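Local coordinates for putative sugar ABC transporter, substrate-binding protein (Clostridium phytofermentans, PDB 4WZZ), which binds L-rhamnose in the cleft between two lobes and, as a solute-binding protein, probably hands the sugar to its ABC transporter for uptake, at residues E72-K77 and N298-G303; A119-A124 and A187-N192; H138-D143 and V153-A158; D180-S185 and N213-Y218; K242-P247 and G266-T271. All coordinates share one frame; numbering follows the deposited sequence.

How the contacts relate
Contacts 1 and 3 are buried in the lobe that holds the eight-stranded mixed sheet and touch each other, E72 and L302 packing on L142, D143 and V155. Contacts 4 and 5 belong to the four-stranded sheet of the other lobe and adjoin through its two central strands, 179-185 of contact 4 and 243-246 of contact 5; contact 4 includes the outermost strand 212-219 and is only partly buried, whereas contact 5 is mostly buried. Contact 2 joins the lobes through loops and a helix start. Chemistry follows place: carbonyl-to-CA packing between helices in contact 1, backbone ladders in contacts 3, 4 and 5, hydroxyls and water in contact 2. Contacts 2 and 3 both reach the rhamnose.

Contact 1. Residues E72-K77 and N298-G303; sequences ESEGYK and NPIQLG
G75 and G303 let helices 67-82 and 299-315 pack backbone against backbone, the short segments 72-77 and 299-303 coming within 6.4 Å axis to axis at a crossing angle of -41°. No hydrogen bond links residues 72-77 with 298-303. Instead, carbonyl oxygens face CA hydrogens in both directions: P299 O lies 3.3 Å from E72 CA, I300 O is 3.4 Å from G75 CA, and E72 O in turn takes a CA-H...O contact from G303. Y76 CA meets G303 O at 3.3 Å, and the same oxygen lies obliquely near its ring.

Side chains close the margins. I300 lays CG2 on G75 CA at 3.7 Å, while its CD1 reaches the carboxylate of E74. On another flank, E72 runs out extended with CG anti to the backbone N (chi1 -177°), alongside L302 and pointing the same way, so that OE1 sits 3.5 Å from L302 CD2. This buried carboxylate is close to that of D143, a proximity that could raise its affinity for a proton. N298 caps the second helix, its OD1 accepting from Q301 N. Farther out, Y76 packs on strands 56-60 and 86-90 and bonds through OH to S310, while P299 and L302 rest on Y68 at the start of helix 67-82.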
# COMPACT_ATOMS: atom_id res chain seq x y z
N GLU A 72 -8.53 -2.10 4.80
CA GLU A 72 -7.90 -3.36 4.43
C GLU A 72 -8.32 -4.48 5.37
O GLU A 72 -8.72 -5.57 4.95
CB GLU A 72 -6.39 -3.14 4.50
CG GLU A 72 -5.50 -4.28 4.07
CD GLU A 72 -4.07 -3.87 4.23
OE1 GLU A 72 -3.45 -3.48 3.22
OE2 GLU A 72 -3.58 -3.82 5.39
N SER A 73 -8.24 -4.21 6.66
CA SER A 73 -8.58 -5.24 7.63
C SER A 73 -10.09 -5.55 7.64
O SER A 73 -10.48 -6.69 7.86
CB SER A 73 -8.05 -4.85 9.03
OG SER A 73 -8.65 -3.66 9.49
N GLU A 74 -10.91 -4.54 7.37
CA GLU A 74 -12.36 -4.73 7.24
C GLU A 74 -12.70 -5.70 6.11
O GLU A 74 -13.52 -6.62 6.28
CB GLU A 74 -13.02 -3.37 6.96
CG GLU A 74 -14.50 -3.44 6.57
CD GLU A 74 -15.00 -2.13 5.93
OE1 GLU A 74 -14.66 -1.04 6.46
OE2 GLU A 74 -15.72 -2.19 4.91
N GLY A 75 -12.06 -5.51 4.96
CA GLY A 75 -12.30 -6.34 3.80
C GLY A 75 -11.84 -7.76 4.05
O GLY A 75 -12.46 -8.71 3.58
N TYR A 76 -10.74 -7.91 4.80
CA TYR A 76 -10.20 -9.22 5.11
C TYR A 76 -11.17 -9.96 6.05
O TYR A 76 -11.55 -11.11 5.80
CB TYR A 76 -8.83 -9.08 5.78
CG TYR A 76 -8.08 -10.39 5.93
CD1 TYR A 76 -7.26 -10.86 4.92
CD2 TYR A 76 -8.20 -11.15 7.09
CE1 TYR A 76 -6.59 -12.08 5.05
CE2 TYR A 76 -7.54 -12.34 7.23
CZ TYR A 76 -6.73 -12.80 6.21
OH TYR A 76 -6.09 -14.01 6.39
N LYS A 77 -11.55 -9.28 7.12
CA LYS A 77 -12.46 -9.83 8.11
C LYS A 77 -13.80 -10.20 7.48
O LYS A 77 -14.36 -11.26 7.76
CB LYS A 77 -12.66 -8.85 9.25
CG LYS A 77 -13.76 -9.26 10.25
CD LYS A 77 -13.90 -8.19 11.31
CE LYS A 77 -15.04 -8.49 12.27
NZ LYS A 77 -14.61 -8.45 13.70
N ASN A 298 -8.59 -0.42 -4.48
CA ASN A 298 -9.57 -0.59 -3.44
C ASN A 298 -8.98 -1.38 -2.27
O ASN A 298 -8.75 -2.59 -2.41
CB ASN A 298 -10.83 -1.28 -3.99
CG ASN A 298 -11.96 -1.35 -2.99
OD1 ASN A 298 -11.74 -1.45 -1.79
ND2 ASN A 298 -13.20 -1.31 -3.49
N PRO A 299 -8.74 -0.72 -1.13
CA PRO A 299 -8.11 -1.43 -0.01
C PRO A 299 -9.00 -2.51 0.59
O PRO A 299 -8.51 -3.48 1.18
CB PRO A 299 -7.82 -0.32 1.01
CG PRO A 299 -8.85 0.73 0.70
CD PRO A 299 -9.08 0.68 -0.79
N ILE A 300 -10.31 -2.32 0.48
CA ILE A 300 -11.25 -3.31 0.97
C ILE A 300 -11.12 -4.59 0.14
O ILE A 300 -11.04 -5.70 0.66
CB ILE A 300 -12.69 -2.80 0.92
CG1 ILE A 300 -12.81 -1.52 1.74
CG2 ILE A 300 -13.65 -3.85 1.43
CD1 ILE A 300 -14.13 -0.83 1.60
N GLN A 301 -11.08 -4.43 -1.18
CA GLN A 301 -10.90 -5.56 -2.07
C GLN A 301 -9.52 -6.19 -1.94
O GLN A 301 -9.38 -7.41 -2.10
CB GLN A 301 -11.18 -5.15 -3.52
CG GLN A 301 -12.65 -4.82 -3.74
CD GLN A 301 -12.98 -4.44 -5.17
OE1 GLN A 301 -12.18 -3.80 -5.85
NE2 GLN A 301 -14.17 -4.79 -5.62
N LEU A 302 -8.50 -5.38 -1.61
CA LEU A 302 -7.18 -5.94 -1.34
C LEU A 302 -7.33 -6.89 -0.16
O LEU A 302 -6.83 -8.03 -0.18
CB LEU A 302 -6.16 -4.85 -1.01
CG LEU A 302 -4.78 -5.37 -0.60
CD1 LEU A 302 -4.15 -6.18 -1.73
CD2 LEU A 302 -3.82 -4.25 -0.19
N GLY A 303 -8.05 -6.44 0.86
CA GLY A 303 -8.31 -7.29 2.01
C GLY A 303 -9.13 -8.50 1.64
O GLY A 303 -8.84 -9.61 2.10

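Contact 2. Residues A119-A124 and A187-N192; sequences ANDTDA and ASTATN. With RAM (alpha-L-rhamnopyranose), chain B.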
# COMPACT_ATOMS: atom_id res chain seq x y z
N ALA A 119 4.02 -5.95 5.80
CA ALA A 119 5.30 -5.84 6.47
C ALA A 119 5.81 -4.43 6.65
O ALA A 119 5.80 -3.63 5.72
CB ALA A 119 6.37 -6.66 5.71
N ASN A 120 6.29 -4.15 7.86
CA ASN A 120 6.96 -2.88 8.15
C ASN A 120 8.45 -2.92 7.86
O ASN A 120 9.13 -1.89 7.89
CB ASN A 120 6.73 -2.47 9.60
CG ASN A 120 5.31 -2.03 9.86
OD1 ASN A 120 4.63 -1.53 8.96
ND2 ASN A 120 4.84 -2.22 11.08
N ASP A 121 8.94 -4.11 7.56
CA ASP A 121 10.35 -4.31 7.20
C ASP A 121 10.40 -5.61 6.43
O ASP A 121 9.68 -6.57 6.75
CB ASP A 121 11.21 -4.38 8.46
CG ASP A 121 12.72 -4.45 8.15
OD1 ASP A 121 13.22 -5.52 7.72
OD2 ASP A 121 13.41 -3.43 8.36
N THR A 122 11.25 -5.66 5.41
CA THR A 122 11.22 -6.76 4.48
C THR A 122 11.82 -8.02 5.11
O THR A 122 11.39 -9.14 4.82
CB THR A 122 12.00 -6.39 3.21
OG1 THR A 122 11.73 -5.01 2.89
CG2 THR A 122 11.58 -7.28 2.07
N ASP A 123 12.79 -7.82 6.00
CA ASP A 123 13.61 -8.92 6.52
C ASP A 123 13.51 -9.18 8.04
O ASP A 123 13.72 -10.31 8.50
CB ASP A 123 15.07 -8.64 6.19
CG ASP A 123 15.36 -8.69 4.70
OD1 ASP A 123 14.74 -9.50 3.98
OD2 ASP A 123 16.21 -7.90 4.23
N ALA A 124 13.22 -8.14 8.80
CA ALA A 124 13.25 -8.22 10.26
C ALA A 124 12.20 -9.15 10.84
O ALA A 124 12.35 -9.66 11.95
CB ALA A 124 13.11 -6.82 10.86
N ALA A 187 7.41 4.77 6.38
CA ALA A 187 8.61 4.31 7.09
C ALA A 187 9.71 4.02 6.09
O ALA A 187 9.45 3.51 5.00
CB ALA A 187 8.30 3.06 7.89
N SER A 188 10.95 4.31 6.47
CA SER A 188 12.11 4.06 5.62
C SER A 188 12.34 2.57 5.36
O SER A 188 13.06 2.21 4.43
CB SER A 188 13.36 4.68 6.25
OG SER A 188 13.71 4.02 7.46
N THR A 189 11.75 1.71 6.19
CA THR A 189 11.87 0.28 6.04
C THR A 189 10.70 -0.39 5.32
O THR A 189 10.76 -1.60 5.06
CB THR A 189 11.99 -0.37 7.43
OG1 THR A 189 10.89 0.07 8.24
CG2 THR A 189 13.30 0.04 8.10
N ALA A 190 9.66 0.37 4.99
CA ALA A 190 8.46 -0.20 4.42
C ALA A 190 8.73 -0.76 3.04
O ALA A 190 9.17 -0.06 2.13
CB ALA A 190 7.36 0.84 4.33
N THR A 191 8.47 -2.04 2.88
CA THR A 191 8.77 -2.71 1.62
C THR A 191 8.06 -2.08 0.45
O THR A 191 8.66 -1.90 -0.60
CB THR A 191 8.37 -4.20 1.71
OG1 THR A 191 8.85 -4.71 2.95
CG2 THR A 191 8.94 -4.98 0.53
N ASN A 192 6.77 -1.78 0.61
CA ASN A 192 6.03 -1.26 -0.54
C ASN A 192 6.51 0.11 -0.99
O ASN A 192 6.80 0.29 -2.18
CB ASN A 192 4.49 -1.30 -0.35
CG ASN A 192 3.99 -0.61 0.90
OD1 ASN A 192 4.76 -0.17 1.75
ND2 ASN A 192 2.66 -0.55 1.03
C1 RAM B . -0.37 3.79 3.59
C2 RAM B . 0.37 2.50 3.93
C3 RAM B . 0.07 1.38 2.94
C4 RAM B . 0.21 1.87 1.50
C5 RAM B . -0.61 3.14 1.29
C6 RAM B . -0.41 3.71 -0.11
O1 RAM B . -1.72 3.62 3.85
O2 RAM B . 1.72 2.83 3.94
O3 RAM B . 0.97 0.31 3.24
O4 RAM B . -0.23 0.86 0.61
O5 RAM B . -0.24 4.13 2.22
O HOH W 1 12.91 -3.17 4.88
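T189 holds OG1 between its backbone N and carbonyl carbon (chi1 53°), which places the hydroxyl nearly in line with the N120 carbonyl, to whose O it donates at 2.7 Å. T122 and T191 adopt a different rotamer, OG1 beside the backbone N (chi1 -39° in T122), and cross at about a right angle with their hydroxyl oxygens 2.9 Å apart and their CG2 methyls in contact at 3.8 Å. T191 OG1 is also hydrogen-bonded to A145 O. A water joins the two loops as well, accepting from T122 N and donating to T189 O at 2.7 Å.

Beside this polar seam D121 turns OD2 against T189 CG2 at 3.5 Å, while its OD1 receives D123 N and A124 N from opposite faces of the carboxylate, the first bond an Asx turn, the second extending it to an Asx motif. On the sugar side, N192 in the first turn of helix 191-203 donates from ND2 to O3 of rhamnose at 2.9 Å; K62, which also binds the sugar, is hydrogen-bonded to N192 OD1, consistent with ND2 being the end turned to rhamnose. The contact joins the two lobes beside the sugar through hydroxyls, two backbone carbonyls and a water, chemistry consistent with an interface that forms when the lobes close over sugar.

Contact 3. Residues H138-D143 and V153-A158; sequences HVLSLD and VFVNQA. With RAM (alpha-L-rhamnopyranose), chain B.
D143 OD1 has three partners: Q157 NE2 donates to it at 2.9 Å, rhamnose O4 bonds to it at 2.8 Å, and Y68 OH is the third. The other carboxylate oxygen, OD2, takes O3 of the sugar at 2.6 Å, so the group binds two neighbouring sugar hydroxyls. Q157 reaches it by folding back, its CG between the backbone N and carbonyl carbon (chi1 42°) and its chain bent at chi2. The amide and carboxylate planes are 13° apart, and NE2 meets OD1 on the anti side but somewhat out of the carboxylate plane; NE2 also makes a weak bond to D143 O.

Behind these two residues run the parallel strands 138-142 and 154-156 of the larger sheet. Their C-terminal ends deliver ligand groups to the cleft, as in other periplasmic binding proteins of this fold. The ladder consists of S141 N to V153 O, V155 N to S141 O at 2.8 Å, and D143 N to V155 O at 3.2 Å.

On the sheet face bearing S141 and F154, S141 OG lies at the edge of the phenyl ring, 3.4 Å from F154 CD1; this hydroxyl is hydrogen-bonded to I117 O. The face of L142 and V155 is apolar: L140 lies alongside V153, with CD1 to V153 CG1 at 3.9 Å, and its CD2 meets V155 CG2. Helix 299-315 covers this side through L302, A306 and A309.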
# COMPACT_ATOMS: atom_id res chain seq x y z
N HIS A 138 0.11 -21.02 8.26
CA HIS A 138 0.26 -20.49 6.91
C HIS A 138 0.55 -19.00 6.99
O HIS A 138 -0.20 -18.26 7.61
CB HIS A 138 -1.04 -20.68 6.12
CG HIS A 138 -1.39 -22.12 5.89
ND1 HIS A 138 -0.96 -22.82 4.79
CD2 HIS A 138 -2.14 -22.98 6.62
CE1 HIS A 138 -1.40 -24.06 4.86
NE2 HIS A 138 -2.13 -24.19 5.96
N VAL A 139 1.63 -18.56 6.35
CA VAL A 139 1.92 -17.13 6.31
C VAL A 139 1.71 -16.57 4.91
O VAL A 139 2.28 -17.07 3.94
CB VAL A 139 3.34 -16.81 6.78
CG1 VAL A 139 3.59 -15.29 6.69
CG2 VAL A 139 3.56 -17.30 8.20
N LEU A 140 0.89 -15.53 4.82
CA LEU A 140 0.61 -14.80 3.59
C LEU A 140 0.97 -13.34 3.85
O LEU A 140 0.92 -12.89 4.99
CB LEU A 140 -0.88 -14.94 3.26
CG LEU A 140 -1.49 -14.14 2.12
CD1 LEU A 140 -2.58 -14.93 1.45
CD2 LEU A 140 -2.02 -12.80 2.63
N SER A 141 1.36 -12.61 2.82
CA SER A 141 1.66 -11.20 2.99
C SER A 141 0.75 -10.42 2.05
O SER A 141 0.37 -10.94 1.00
CB SER A 141 3.14 -10.98 2.71
OG SER A 141 3.53 -9.64 2.85
N LEU A 142 0.40 -9.19 2.44
CA LEU A 142 -0.39 -8.29 1.60
C LEU A 142 0.10 -6.86 1.80
O LEU A 142 0.67 -6.54 2.84
CB LEU A 142 -1.90 -8.36 1.88
CG LEU A 142 -2.46 -7.64 3.11
CD1 LEU A 142 -3.98 -7.63 3.10
CD2 LEU A 142 -1.95 -8.28 4.39
N ASP A 143 -0.16 -6.02 0.80
CA ASP A 143 0.05 -4.55 0.88
C ASP A 143 1.52 -4.19 0.85
O ASP A 143 1.96 -3.39 0.01
CB ASP A 143 -0.63 -3.98 2.13
CG ASP A 143 -0.49 -2.48 2.25
OD1 ASP A 143 -0.72 -1.77 1.25
OD2 ASP A 143 -0.17 -2.03 3.36
N VAL A 153 3.02 -16.52 -0.25
CA VAL A 153 2.63 -15.69 -1.38
C VAL A 153 2.41 -14.25 -0.91
O VAL A 153 2.13 -14.03 0.26
CB VAL A 153 1.34 -16.22 -2.05
CG1 VAL A 153 0.12 -16.07 -1.11
CG2 VAL A 153 1.12 -15.55 -3.41
N PHE A 154 2.56 -13.31 -1.84
CA PHE A 154 2.29 -11.88 -1.57
C PHE A 154 1.09 -11.44 -2.38
O PHE A 154 0.96 -11.76 -3.56
CB PHE A 154 3.50 -11.03 -1.96
CG PHE A 154 3.30 -9.54 -1.74
CD1 PHE A 154 2.96 -9.07 -0.50
CD2 PHE A 154 3.47 -8.63 -2.78
CE1 PHE A 154 2.76 -7.73 -0.26
CE2 PHE A 154 3.27 -7.28 -2.55
CZ PHE A 154 2.92 -6.84 -1.28
N VAL A 155 0.19 -10.71 -1.74
CA VAL A 155 -0.98 -10.18 -2.42
C VAL A 155 -0.71 -8.70 -2.62
O VAL A 155 -0.70 -7.93 -1.66
CB VAL A 155 -2.29 -10.41 -1.65
CG1 VAL A 155 -3.46 -9.86 -2.45
CG2 VAL A 155 -2.48 -11.88 -1.39
N ASN A 156 -0.49 -8.34 -3.88
CA ASN A 156 -0.05 -6.98 -4.27
C ASN A 156 -1.22 -6.21 -4.86
O ASN A 156 -1.95 -6.73 -5.72
CB ASN A 156 1.07 -7.10 -5.32
CG ASN A 156 1.98 -5.88 -5.37
OD1 ASN A 156 1.65 -4.82 -4.84
ND2 ASN A 156 3.13 -6.03 -6.04
N GLN A 157 -1.43 -4.98 -4.37
CA GLN A 157 -2.53 -4.11 -4.81
C GLN A 157 -2.48 -3.78 -6.29
O GLN A 157 -3.50 -3.60 -6.93
CB GLN A 157 -2.50 -2.81 -4.00
CG GLN A 157 -1.11 -2.21 -3.79
CD GLN A 157 -0.51 -2.59 -2.47
OE1 GLN A 157 -0.25 -3.76 -2.21
NE2 GLN A 157 -0.30 -1.61 -1.61
N ALA A 158 -1.28 -3.69 -6.83
CA ALA A 158 -1.10 -3.37 -8.25
C ALA A 158 0.31 -3.74 -8.62
O ALA A 158 1.13 -3.96 -7.75
CB ALA A 158 -1.36 -1.88 -8.51
C1 RAM B . -0.37 3.79 3.59
C2 RAM B . 0.37 2.50 3.93
C3 RAM B . 0.07 1.38 2.94
C4 RAM B . 0.21 1.87 1.50
C5 RAM B . -0.61 3.14 1.29
C6 RAM B . -0.41 3.71 -0.11
O1 RAM B . -1.72 3.62 3.85
O2 RAM B . 1.72 2.83 3.94
O3 RAM B . 0.97 0.31 3.24
O4 RAM B . -0.23 0.86 0.61
O5 RAM B . -0.24 4.13 2.22
O HOH W 2 3.03 -3.61 -2.57

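Contact 4. Residues D180-S185 and N213-Y218; sequences DWAVLS and NLIGVY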
# COMPACT_ATOMS: atom_id res chain seq x y z
N ASP A 180 12.09 20.58 -9.96
CA ASP A 180 12.46 19.79 -8.81
C ASP A 180 11.24 19.13 -8.20
O ASP A 180 10.13 19.69 -8.20
CB ASP A 180 13.10 20.66 -7.75
CG ASP A 180 14.44 21.24 -8.17
OD1 ASP A 180 15.14 20.67 -9.02
OD2 ASP A 180 14.78 22.29 -7.60
N TRP A 181 11.42 17.91 -7.70
CA TRP A 181 10.35 17.23 -7.00
C TRP A 181 10.96 16.41 -5.88
O TRP A 181 12.18 16.20 -5.82
CB TRP A 181 9.50 16.39 -7.95
CG TRP A 181 10.22 15.24 -8.60
CD1 TRP A 181 11.12 15.31 -9.63
CD2 TRP A 181 10.09 13.86 -8.27
NE1 TRP A 181 11.54 14.04 -9.96
CE2 TRP A 181 10.91 13.14 -9.15
CE3 TRP A 181 9.33 13.17 -7.32
CZ2 TRP A 181 11.03 11.75 -9.08
CZ3 TRP A 181 9.42 11.80 -7.28
CH2 TRP A 181 10.27 11.10 -8.15
N ALA A 182 10.12 16.00 -4.94
CA ALA A 182 10.56 15.23 -3.79
C ALA A 182 9.57 14.13 -3.47
O ALA A 182 8.40 14.21 -3.82
CB ALA A 182 10.73 16.14 -2.57
N VAL A 183 10.07 13.08 -2.82
CA VAL A 183 9.21 12.02 -2.31
C VAL A 183 9.02 12.18 -0.81
O VAL A 183 9.99 12.35 -0.06
CB VAL A 183 9.83 10.64 -2.53
CG1 VAL A 183 9.00 9.57 -1.83
CG2 VAL A 183 9.98 10.38 -4.05
N LEU A 184 7.76 12.14 -0.39
CA LEU A 184 7.43 12.02 1.03
C LEU A 184 6.91 10.61 1.19
O LEU A 184 5.79 10.29 0.77
CB LEU A 184 6.34 13.02 1.43
CG LEU A 184 5.79 12.87 2.84
CD1 LEU A 184 6.90 13.11 3.86
CD2 LEU A 184 4.62 13.84 3.09
N SER A 185 7.76 9.77 1.77
CA SER A 185 7.43 8.36 1.94
C SER A 185 6.83 8.09 3.33
O SER A 185 6.55 9.03 4.11
CB SER A 185 8.70 7.52 1.75
OG SER A 185 8.37 6.16 1.60
N ASN A 213 14.10 16.82 -11.64
CA ASN A 213 15.17 16.54 -10.70
C ASN A 213 14.59 16.11 -9.36
O ASN A 213 13.91 16.88 -8.69
CB ASN A 213 16.05 17.77 -10.52
CG ASN A 213 17.19 17.52 -9.53
OD1 ASN A 213 18.03 16.64 -9.73
ND2 ASN A 213 17.21 18.30 -8.46
N LEU A 214 14.86 14.86 -8.99
CA LEU A 214 14.45 14.33 -7.70
C LEU A 214 15.42 14.81 -6.63
O LEU A 214 16.61 14.47 -6.66
CB LEU A 214 14.42 12.80 -7.74
CG LEU A 214 14.13 12.13 -6.40
CD1 LEU A 214 12.82 12.62 -5.74
CD2 LEU A 214 14.10 10.62 -6.57
N ILE A 215 14.93 15.62 -5.70
CA ILE A 215 15.81 16.19 -4.67
C ILE A 215 16.11 15.22 -3.55
O ILE A 215 17.12 15.36 -2.88
CB ILE A 215 15.27 17.52 -4.09
CG1 ILE A 215 14.06 17.29 -3.22
CG2 ILE A 215 14.97 18.49 -5.21
CD1 ILE A 215 13.50 18.58 -2.63
N GLY A 216 15.23 14.25 -3.35
CA GLY A 216 15.46 13.25 -2.34
C GLY A 216 14.19 12.67 -1.77
O GLY A 216 13.08 13.05 -2.17
N VAL A 217 14.39 11.76 -0.83
CA VAL A 217 13.31 11.02 -0.19
C VAL A 217 13.27 11.38 1.29
O VAL A 217 14.29 11.28 2.00
CB VAL A 217 13.50 9.50 -0.32
CG1 VAL A 217 12.32 8.77 0.34
CG2 VAL A 217 13.64 9.11 -1.79
N TYR A 218 12.08 11.77 1.74
CA TYR A 218 11.80 12.11 3.13
C TYR A 218 10.85 11.09 3.73
O TYR A 218 10.04 10.52 3.02
CB TYR A 218 11.18 13.51 3.23
CG TYR A 218 12.10 14.63 2.78
CD1 TYR A 218 12.44 14.79 1.44
CD2 TYR A 218 12.62 15.54 3.70
CE1 TYR A 218 13.28 15.82 1.02
CE2 TYR A 218 13.46 16.57 3.29
CZ TYR A 218 13.79 16.70 1.96
OH TYR A 218 14.61 17.72 1.58
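W181 presents one face of its indole to L214, whose CD1 stands almost on the normal of the six-membered ring, 3.6 Å from the centroid and 3° off axis. This CH-pi contact depends on W181 holding CG between its backbone N and carbonyl carbon (chi1 64°), which swings the ring over the neighbouring strand. L214 CB meets W181 CE2 at 3.8 Å, and L214 CD1 also touches V183 CG2. Farther along the same face V183 and V217 lie side by side, pointing the same way, their CG1 methyls 4.0 Å apart.

On the opposite face, D180 and N213 run parallel but with their end groups turned 64° against each other; N213 ND2 donates to D180 OD1 at 3.2 Å from above the carboxylate plane. I215 lies against A182 CB through CG1 at 3.6 Å and crosses D180 at about a right angle. The Y218 ring has its edge toward V183 O.

Between W181 and V183 the register slips by one residue, a beta bulge: W181 O accepts from I215 N at 2.8 Å, yet V183 N turns to G216 O. The backbone angles of G216 would jam a side chain against the preceding carbonyl, which calls for glycine. Strands 179-185 and 212-219 belong to a beta-alpha-beta unit whose helix 191-203 covers V183 and V217. With five backbone bonds carrying the pairing and one side-chain bond at the partly exposed D180 end, cohesion comes mainly from the backbone and the apolar packing round W181.

Contact 5. Residues K242-P247 and G266-T271; sequences KVICAP and GKVKLT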
# COMPACT_ATOMS: atom_id res chain seq x y z
N LYS A 242 8.46 21.89 -7.36
CA LYS A 242 7.26 21.96 -8.18
C LYS A 242 6.22 20.93 -7.77
O LYS A 242 5.02 21.19 -7.87
CB LYS A 242 7.62 21.76 -9.65
CG LYS A 242 8.49 22.88 -10.20
CD LYS A 242 7.76 24.20 -10.16
CE LYS A 242 8.73 25.40 -10.20
NZ LYS A 242 8.03 26.72 -10.23
N VAL A 243 6.67 19.74 -7.36
CA VAL A 243 5.77 18.64 -7.04
C VAL A 243 6.31 17.85 -5.85
O VAL A 243 7.51 17.53 -5.79
CB VAL A 243 5.61 17.66 -8.22
CG1 VAL A 243 4.59 16.59 -7.89
CG2 VAL A 243 5.24 18.39 -9.50
N ILE A 244 5.40 17.53 -4.93
CA ILE A 244 5.64 16.54 -3.89
C ILE A 244 4.88 15.28 -4.28
O ILE A 244 3.70 15.33 -4.59
CB ILE A 244 5.21 17.03 -2.50
CG1 ILE A 244 6.08 18.23 -2.06
CG2 ILE A 244 5.33 15.92 -1.46
CD1 ILE A 244 5.54 18.94 -0.81
N CYS A 245 5.59 14.16 -4.31
CA CYS A 245 4.99 12.86 -4.58
C CYS A 245 4.99 12.11 -3.27
O CYS A 245 6.04 11.83 -2.70
CB CYS A 245 5.78 12.11 -5.65
SG CYS A 245 5.06 10.47 -5.91
N ALA A 246 3.79 11.80 -2.77
CA ALA A 246 3.62 11.15 -1.47
C ALA A 246 2.94 9.77 -1.65
O ALA A 246 1.69 9.65 -1.64
CB ALA A 246 2.76 12.05 -0.54
N PRO A 247 3.74 8.70 -1.83
CA PRO A 247 3.14 7.37 -2.07
C PRO A 247 2.75 6.68 -0.76
O PRO A 247 3.19 5.56 -0.45
CB PRO A 247 4.27 6.62 -2.77
CG PRO A 247 5.51 7.20 -2.13
CD PRO A 247 5.20 8.68 -2.05
N GLY A 266 -1.41 26.74 -5.29
CA GLY A 266 -1.22 27.23 -6.64
C GLY A 266 0.21 27.12 -7.15
O GLY A 266 0.44 27.27 -8.34
N LYS A 267 1.16 26.90 -6.24
CA LYS A 267 2.59 26.90 -6.58
C LYS A 267 3.28 25.54 -6.45
O LYS A 267 4.15 25.19 -7.26
CB LYS A 267 3.36 27.88 -5.66
CG LYS A 267 2.88 29.29 -5.72
CD LYS A 267 2.89 29.84 -7.12
CE LYS A 267 4.30 30.05 -7.65
NZ LYS A 267 4.31 31.14 -8.67
N VAL A 268 2.93 24.78 -5.41
CA VAL A 268 3.50 23.47 -5.22
C VAL A 268 2.36 22.49 -5.35
O VAL A 268 1.36 22.58 -4.62
CB VAL A 268 4.13 23.30 -3.81
CG1 VAL A 268 4.69 21.89 -3.63
CG2 VAL A 268 5.21 24.36 -3.59
N LYS A 269 2.50 21.56 -6.29
CA LYS A 269 1.48 20.59 -6.53
C LYS A 269 1.84 19.27 -5.86
O LYS A 269 2.99 19.02 -5.45
CB LYS A 269 1.25 20.41 -8.02
CG LYS A 269 0.74 21.66 -8.76
CD LYS A 269 -0.59 22.14 -8.15
CE LYS A 269 -1.25 23.20 -8.96
NZ LYS A 269 -2.55 23.56 -8.35
N LEU A 270 0.82 18.44 -5.73
CA LEU A 270 0.90 17.24 -4.92
C LEU A 270 0.29 16.08 -5.69
O LEU A 270 -0.77 16.22 -6.27
CB LEU A 270 0.12 17.44 -3.63
CG LEU A 270 0.06 16.29 -2.63
CD1 LEU A 270 1.44 15.93 -2.13
CD2 LEU A 270 -0.86 16.67 -1.48
N THR A 271 0.97 14.94 -5.70
CA THR A 271 0.36 13.70 -6.15
C THR A 271 0.89 12.56 -5.28
O THR A 271 1.63 12.77 -4.31
CB THR A 271 0.57 13.45 -7.66
OG1 THR A 271 -0.27 12.38 -8.10
CG2 THR A 271 2.02 13.12 -7.98
O HOH W 3 4.12 23.44 -9.26
O HOH W 4 5.55 26.77 -9.01
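K242 O starts the backbone ladder, accepting from K269 N at 3.0 Å. I244 N then donates to K269 O, T271 N to I244 O, and A246 N to T271 O at 2.8 Å, an unbroken parallel register. CA hydrogens supplement it, V243 CA lying 3.2 Å from K269 O.

Apolar contacts gather on the face of I244 and L270. L270, with CG anti to the backbone N (chi1 179°), brings CD1 over the neighbouring strand to 3.4 Å from I244 O and 3.9 Å from I244 CB. I244 turns CD1 toward V268, meeting CG1 obliquely. These strands, 243-246 and 269-272, are joined through helix 249-261 in a beta-alpha-beta unit of the four-stranded parallel sheet, and that helix covers L270 and A246 through I252. The face of V243, C245 and T271 instead meets helix 160-174 and W181.

Polar groups beyond the ladder depend on water and on outside carbonyls. One water bridges K242 O and K267 O, donating to both; a second accepts from K242 NZ at 2.8 Å and donates to the same K267 O at 2.7 Å. K269 bends away from strand 243-246, its NZ hydrogen-bonded to S265 O and H289 O, while T271 OG1 is hydrogen-bonded to Y293 O.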